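PDB 2YLN: putative ABC transporter, periplasmic binding protein, amino acid from Neisseria gonorrhoeae, which binds L-cystine as the solute receptor of an ABC transporter and probably delivers it to the membrane components for uptake. Local coordinates for residues A[144-156]-A[199-212]. The protein carries 1 engineered substitution. Numbering follows the deposited sequence.
Sequences SGAVLVAHNDSNI and IEQKRADATLNDEL. With CYS (cysteine), chain C.
The imidazole of His151 carries Lys202 over one face: CE of this extended lysine chain lies 4.0 Å from the ring centroid, a CH-pi contact. At the ring edge, in plane, sit Ile199 O, which faces CD2, and a water that joins NE2 to Glu200 O. A nearly straight bond from ND1 to Asn152 O (171°), also in the ring plane, fixes the ring's rotation. The histidine thus packs on the Schellman motif that ends helix 192-200, where Lys202 has positive phi and its N bonds back to Ile199 O, beside an antiparallel strand pair in one lobe of this family 3 solute-binding protein.

The N-to-C directions of strand segments 146-151 and 206-210 differ by 149°, hence antiparallel, and four backbone bonds link Val147 with Asn209 and Val149 with Thr207. Strand 142-151 bonds on its other flank to strand 226-231. On the sheet face bearing Leu148 and Leu208, CD1 of Leu148 meets CD2 of Leu208 at 3.7 Å; on the reverse face Val149 CB packs on Thr207 CG2, while Thr207 OG1 bonds to Ala168 O.

Asn209 brings strand 206-210 to the ligand pocket. Its ND2 donates a nearly straight bond to O of the bound cysteine (2.8 Å), whereas OD1 is engaged by Tyr67 OH and Asp210 N, which hold the amide in position. Beyond it, Glu211 N donates to Gly145 O, and the Val147 and Glu211 side chains cross at about a right angle, Val147 CG1 against Glu211 CB (3.7 Å). Asp210 N-caps helix 211-220: its OD2 accepts from Ala213 N and, weakly, Leu212 N. With OG anti to the backbone N (chi1 -169°), Ser144 donates to the syn side of Asp210 OD1 at 2.6 Å, somewhat out of the carboxylate plane.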
loop_
_atom_site.group_PDB
_atom_site.type_symbol
_atom_site.label_atom_id
_atom_site.label_comp_id
_atom_site.label_asym_id
_atom_site.label_seq_id
_atom_site.Cartn_x
_atom_site.Cartn_y
_atom_site.Cartn_z
ATOM N N SER A 144 -6.931 6.768 0.337
ATOM C CA SER A 144 -7.435 6.204 -0.882
ATOM C C SER A 144 -8.406 5.070 -0.517
ATOM O O SER A 144 -8.622 4.761 0.646
ATOM C CB SER A 144 -6.269 5.682 -1.750
ATOM O OG SER A 144 -6.730 5.351 -3.042
ATOM N N GLY A 145 -9.053 4.498 -1.480
ATOM C CA GLY A 145 -9.993 3.385 -1.238
ATOM C C GLY A 145 -10.123 2.500 -2.434
ATOM O O GLY A 145 -9.523 2.720 -3.489
ATOM N N ALA A 146 -10.841 1.425 -2.207
ATOM C CA ALA A 146 -10.895 0.307 -3.100
ATOM C C ALA A 146 -11.871 0.511 -4.274
ATOM O O ALA A 146 -12.882 1.237 -4.187
ATOM C CB ALA A 146 -11.300 -0.955 -2.353
ATOM N N VAL A 147 -11.583 -0.263 -5.326
ATOM C CA VAL A 147 -12.473 -0.469 -6.435
ATOM C C VAL A 147 -12.444 -1.953 -6.778
ATOM O O VAL A 147 -11.525 -2.705 -6.402
ATOM C CB VAL A 147 -12.038 0.345 -7.687
ATOM C CG1 VAL A 147 -12.136 1.821 -7.410
ATOM C CG2 VAL A 147 -10.598 -0.031 -8.182
ATOM N N LEU A 148 -13.494 -2.359 -7.500
ATOM C CA LEU A 148 -13.601 -3.699 -8.105
ATOM C C LEU A 148 -13.442 -3.594 -9.598
ATOM O O LEU A 148 -14.089 -2.756 -10.227
ATOM C CB LEU A 148 -14.951 -4.330 -7.769
ATOM C CG LEU A 148 -15.205 -5.755 -8.156
ATOM C CD1 LEU A 148 -14.302 -6.720 -7.348
ATOM C CD2 LEU A 148 -16.678 -6.097 -7.949
ATOM N N VAL A 149 -12.592 -4.428 -10.156
ATOM C CA VAL A 149 -12.304 -4.548 -11.585
ATOM C C VAL A 149 -12.851 -5.878 -12.111
ATOM O O VAL A 149 -12.707 -6.898 -11.456
ATOM C CB VAL A 149 -10.823 -4.443 -11.838
ATOM C CG1 VAL A 149 -10.500 -4.636 -13.300
ATOM C CG2 VAL A 149 -10.290 -3.057 -11.338
ATOM N N ALA A 150 -13.481 -5.795 -13.276
ATOM C CA ALA A 150 -13.942 -7.011 -13.965
ATOM C C ALA A 150 -13.638 -6.823 -15.430
ATOM O O ALA A 150 -13.212 -5.780 -15.899
ATOM C CB ALA A 150 -15.448 -7.266 -13.718
ATOM N N HIS A 151 -13.849 -7.877 -16.221
ATOM C CA HIS A 151 -13.665 -7.781 -17.643
ATOM C C HIS A 151 -14.745 -6.888 -18.255
ATOM O O HIS A 151 -15.863 -6.853 -17.757
ATOM C CB HIS A 151 -13.714 -9.182 -18.289
ATOM C CG HIS A 151 -13.079 -9.229 -19.672
ATOM N ND1 HIS A 151 -13.734 -8.802 -20.823
ATOM C CD2 HIS A 151 -11.816 -9.575 -20.054
ATOM C CE1 HIS A 151 -12.922 -8.946 -21.849
ATOM N NE2 HIS A 151 -11.768 -9.405 -21.430
ATOM N N ASN A 152 -14.412 -6.264 -19.368
ATOM C CA ASN A 152 -15.429 -5.556 -20.143
ATOM C C ASN A 152 -16.555 -6.550 -20.483
ATOM O O ASN A 152 -16.312 -7.761 -20.666
ATOM C CB ASN A 152 -14.873 -5.059 -21.456
ATOM C CG ASN A 152 -13.924 -3.870 -21.282
ATOM O OD1 ASN A 152 -13.935 -3.172 -20.261
ATOM N ND2 ASN A 152 -13.149 -3.593 -22.333
ATOM N N ASP A 153 -17.786 -6.075 -20.504
ATOM C CA ASP A 153 -18.975 -6.914 -20.810
ATOM C C ASP A 153 -19.300 -7.938 -19.707
ATOM O O ASP A 153 -20.109 -8.795 -19.939
ATOM C CB ASP A 153 -18.830 -7.577 -22.210
ATOM C CG ASP A 153 -18.588 -6.533 -23.276
ATOM O OD1 ASP A 153 -19.480 -5.671 -23.400
ATOM O OD2 ASP A 153 -17.519 -6.499 -23.933
ATOM N N SER A 154 -18.731 -7.821 -18.523
ATOM C CA SER A 154 -19.016 -8.688 -17.385
ATOM C C SER A 154 -20.381 -8.344 -16.824
ATOM O O SER A 154 -20.782 -7.155 -16.800
ATOM C CB SER A 154 -17.948 -8.507 -16.318
ATOM O OG SER A 154 -18.218 -9.309 -15.200
ATOM N N ASN A 155 -21.010 -9.329 -16.192
ATOM C CA ASN A 155 -22.143 -9.090 -15.327
ATOM C C ASN A 155 -21.869 -8.762 -13.906
ATOM O O ASN A 155 -22.793 -8.423 -13.183
ATOM C CB ASN A 155 -23.166 -10.200 -15.402
ATOM C CG ASN A 155 -23.769 -10.333 -16.750
ATOM O OD1 ASN A 155 -23.735 -9.395 -17.603
ATOM N ND2 ASN A 155 -24.245 -11.497 -17.025
ATOM N N ILE A 156 -20.601 -8.673 -13.543
ATOM C CA ILE A 156 -20.221 -8.324 -12.178
ATOM C C ILE A 156 -20.329 -6.802 -12.012
ATOM O O ILE A 156 -19.673 -6.057 -12.749
ATOM C CB ILE A 156 -18.799 -8.826 -11.879
ATOM C CG1 ILE A 156 -18.784 -10.382 -11.894
ATOM C CG2 ILE A 156 -18.275 -8.281 -10.575
ATOM C CD1 ILE A 156 -17.434 -10.957 -11.808
ATOM N N ILE A 199 -7.460 -11.523 -15.294
ATOM C CA ILE A 199 -8.773 -11.097 -15.800
ATOM C C ILE A 199 -8.770 -10.858 -17.274
ATOM O O ILE A 199 -9.671 -11.285 -17.989
ATOM C CB ILE A 199 -9.235 -9.844 -15.011
ATOM C CG1 ILE A 199 -9.352 -10.151 -13.517
ATOM C CG2 ILE A 199 -10.572 -9.344 -15.584
ATOM C CD1 ILE A 199 -9.564 -8.878 -12.659
ATOM N N GLU A 200 -7.701 -10.251 -17.774
ATOM C CA GLU A 200 -7.546 -10.060 -19.196
ATOM C C GLU A 200 -7.589 -11.337 -19.985
ATOM O O GLU A 200 -8.110 -11.383 -21.134
ATOM C CB GLU A 200 -6.244 -9.288 -19.526
ATOM C CG GLU A 200 -6.211 -7.889 -19.001
ATOM C CD GLU A 200 -4.899 -7.320 -18.606
ATOM O OE1 GLU A 200 -3.850 -7.918 -18.857
ATOM O OE2 GLU A 200 -4.967 -6.151 -18.064
ATOM N N GLN A 201 -7.011 -12.382 -19.440
ATOM C CA GLN A 201 -6.915 -13.685 -20.056
ATOM C C GLN A 201 -8.118 -14.591 -19.768
ATOM O O GLN A 201 -8.122 -15.722 -20.195
ATOM C CB GLN A 201 -5.581 -14.332 -19.625
ATOM C CG GLN A 201 -4.401 -13.659 -20.191
ATOM C CD GLN A 201 -3.079 -14.208 -19.726
ATOM O OE1 GLN A 201 -3.043 -14.905 -18.717
ATOM N NE2 GLN A 201 -1.980 -13.916 -20.494
ATOM N N LYS A 202 -9.086 -14.067 -19.040
ATOM C CA LYS A 202 -10.305 -14.802 -18.645
ATOM C C LYS A 202 -9.956 -16.038 -17.802
ATOM O O LYS A 202 -10.703 -17.006 -17.728
ATOM C CB LYS A 202 -11.215 -15.068 -19.875
ATOM C CG LYS A 202 -11.583 -13.754 -20.631
ATOM C CD LYS A 202 -12.483 -14.023 -21.867
ATOM C CE LYS A 202 -12.853 -12.744 -22.594
ATOM N NZ LYS A 202 -13.811 -12.992 -23.751
ATOM N N ARG A 203 -8.890 -15.927 -17.011
ATOM C CA ARG A 203 -8.468 -16.914 -16.029
ATOM C C ARG A 203 -8.960 -16.583 -14.625
ATOM O O ARG A 203 -8.837 -17.403 -13.719
ATOM C CB ARG A 203 -6.945 -17.119 -16.062
ATOM C CG ARG A 203 -6.443 -17.631 -17.455
ATOM C CD ARG A 203 -5.059 -18.130 -17.394
ATOM N NE ARG A 203 -4.144 -17.122 -17.191
ATOM C CZ ARG A 203 -3.072 -17.220 -16.380
ATOM N NH1 ARG A 203 -2.960 -18.109 -15.424
ATOM N NH2 ARG A 203 -2.210 -16.250 -16.379
ATOM N N ALA A 204 -9.390 -15.374 -14.391
ATOM C CA ALA A 204 -10.141 -14.966 -13.221
ATOM C C ALA A 204 -11.171 -13.953 -13.640
ATOM O O ALA A 204 -11.058 -13.416 -14.767
ATOM C CB ALA A 204 -9.229 -14.368 -12.181
ATOM N N ASP A 205 -12.146 -13.616 -12.825
ATOM C CA ASP A 205 -13.203 -12.701 -13.304
ATOM C C ASP A 205 -13.194 -11.337 -12.623
ATOM O O ASP A 205 -13.808 -10.417 -13.144
ATOM C CB ASP A 205 -14.580 -13.354 -13.112
ATOM C CG ASP A 205 -14.791 -14.560 -13.998
ATOM O OD1 ASP A 205 -14.207 -14.564 -15.099
ATOM O OD2 ASP A 205 -15.592 -15.422 -13.630
ATOM N N ALA A 206 -12.535 -11.216 -11.461
ATOM C CA ALA A 206 -12.595 -9.976 -10.713
ATOM C C ALA A 206 -11.385 -9.809 -9.861
ATOM O O ALA A 206 -10.700 -10.748 -9.527
ATOM C CB ALA A 206 -13.852 -9.910 -9.858
ATOM N N THR A 207 -11.181 -8.558 -9.415
ATOM C CA THR A 207 -10.224 -8.251 -8.383
ATOM C C THR A 207 -10.602 -6.953 -7.688
ATOM O O THR A 207 -11.055 -6.023 -8.331
ATOM C CB THR A 207 -8.768 -8.197 -8.889
ATOM O OG1 THR A 207 -7.880 -8.191 -7.772
ATOM C CG2 THR A 207 -8.481 -6.962 -9.740
ATOM N N LEU A 208 -10.317 -6.887 -6.401
ATOM C CA LEU A 208 -10.364 -5.659 -5.616
ATOM C C LEU A 208 -8.979 -5.086 -5.501
ATOM O O LEU A 208 -8.008 -5.814 -5.237
ATOM C CB LEU A 208 -10.873 -5.968 -4.207
ATOM C CG LEU A 208 -12.349 -6.318 -4.069
ATOM C CD1 LEU A 208 -12.570 -6.973 -2.719
ATOM C CD2 LEU A 208 -13.182 -5.014 -4.208
ATOM N N ASN A 209 -8.804 -3.769 -5.692
ATOM C CA ASN A 209 -7.534 -3.157 -5.404
ATOM C C ASN A 209 -7.771 -1.662 -5.230
ATOM O O ASN A 209 -8.894 -1.194 -5.134
ATOM C CB ASN A 209 -6.498 -3.511 -6.455
ATOM C CG ASN A 209 -5.087 -3.549 -5.917
ATOM O OD1 ASN A 209 -4.478 -2.511 -5.573
ATOM N ND2 ASN A 209 -4.531 -4.758 -5.816
ATOM N N ASP A 210 -6.694 -0.905 -5.135
ATOM C CA ASP A 210 -6.753 0.500 -4.919
ATOM C C ASP A 210 -7.153 1.272 -6.158
ATOM O O ASP A 210 -6.632 1.022 -7.240
ATOM C CB ASP A 210 -5.325 0.965 -4.469
ATOM C CG ASP A 210 -5.322 2.469 -4.267
ATOM O OD1 ASP A 210 -5.792 2.903 -3.183
ATOM O OD2 ASP A 210 -4.882 3.185 -5.188
ATOM N N GLU A 211 -7.993 2.286 -5.984
ATOM C CA GLU A 211 -8.452 3.092 -7.116
ATOM C C GLU A 211 -7.325 3.695 -7.923
ATOM O O GLU A 211 -7.342 3.730 -9.158
ATOM C CB GLU A 211 -9.387 4.194 -6.635
ATOM C CG GLU A 211 -9.950 5.008 -7.779
ATOM C CD GLU A 211 -10.421 6.408 -7.405
ATOM O OE1 GLU A 211 -9.946 6.968 -6.385
ATOM O OE2 GLU A 211 -11.240 6.958 -8.088
ATOM N N LEU A 212 -6.372 4.314 -7.202
ATOM C CA LEU A 212 -5.279 5.002 -7.894
ATOM C C LEU A 212 -4.329 4.039 -8.599
ATOM O O LEU A 212 -3.835 4.357 -9.692
ATOM C CB LEU A 212 -4.517 5.894 -6.910
ATOM C CG LEU A 212 -5.410 6.939 -6.205
ATOM C CD1 LEU A 212 -4.634 7.648 -5.146
ATOM C CD2 LEU A 212 -5.965 7.946 -7.188
HETATM N N CYS C . 0.340 -4.627 -4.187
HETATM C CA CYS C . -0.263 -5.842 -3.588
HETATM C C CYS C . -1.566 -6.143 -4.348
HETATM O O CYS C . -1.862 -5.390 -5.312
HETATM C CB CYS C . -0.556 -5.611 -2.130
HETATM S SG CYS C . -1.827 -4.291 -1.899
HETATM O OXT CYS C . -2.193 -7.103 -3.946
HETATM O O HOH W 1 -8.612 7.071 -4.066
HETATM O O HOH W 2 -15.193 -10.337 -15.434
HETATM O O HOH W 3 -9.389 -9.607 -22.621
#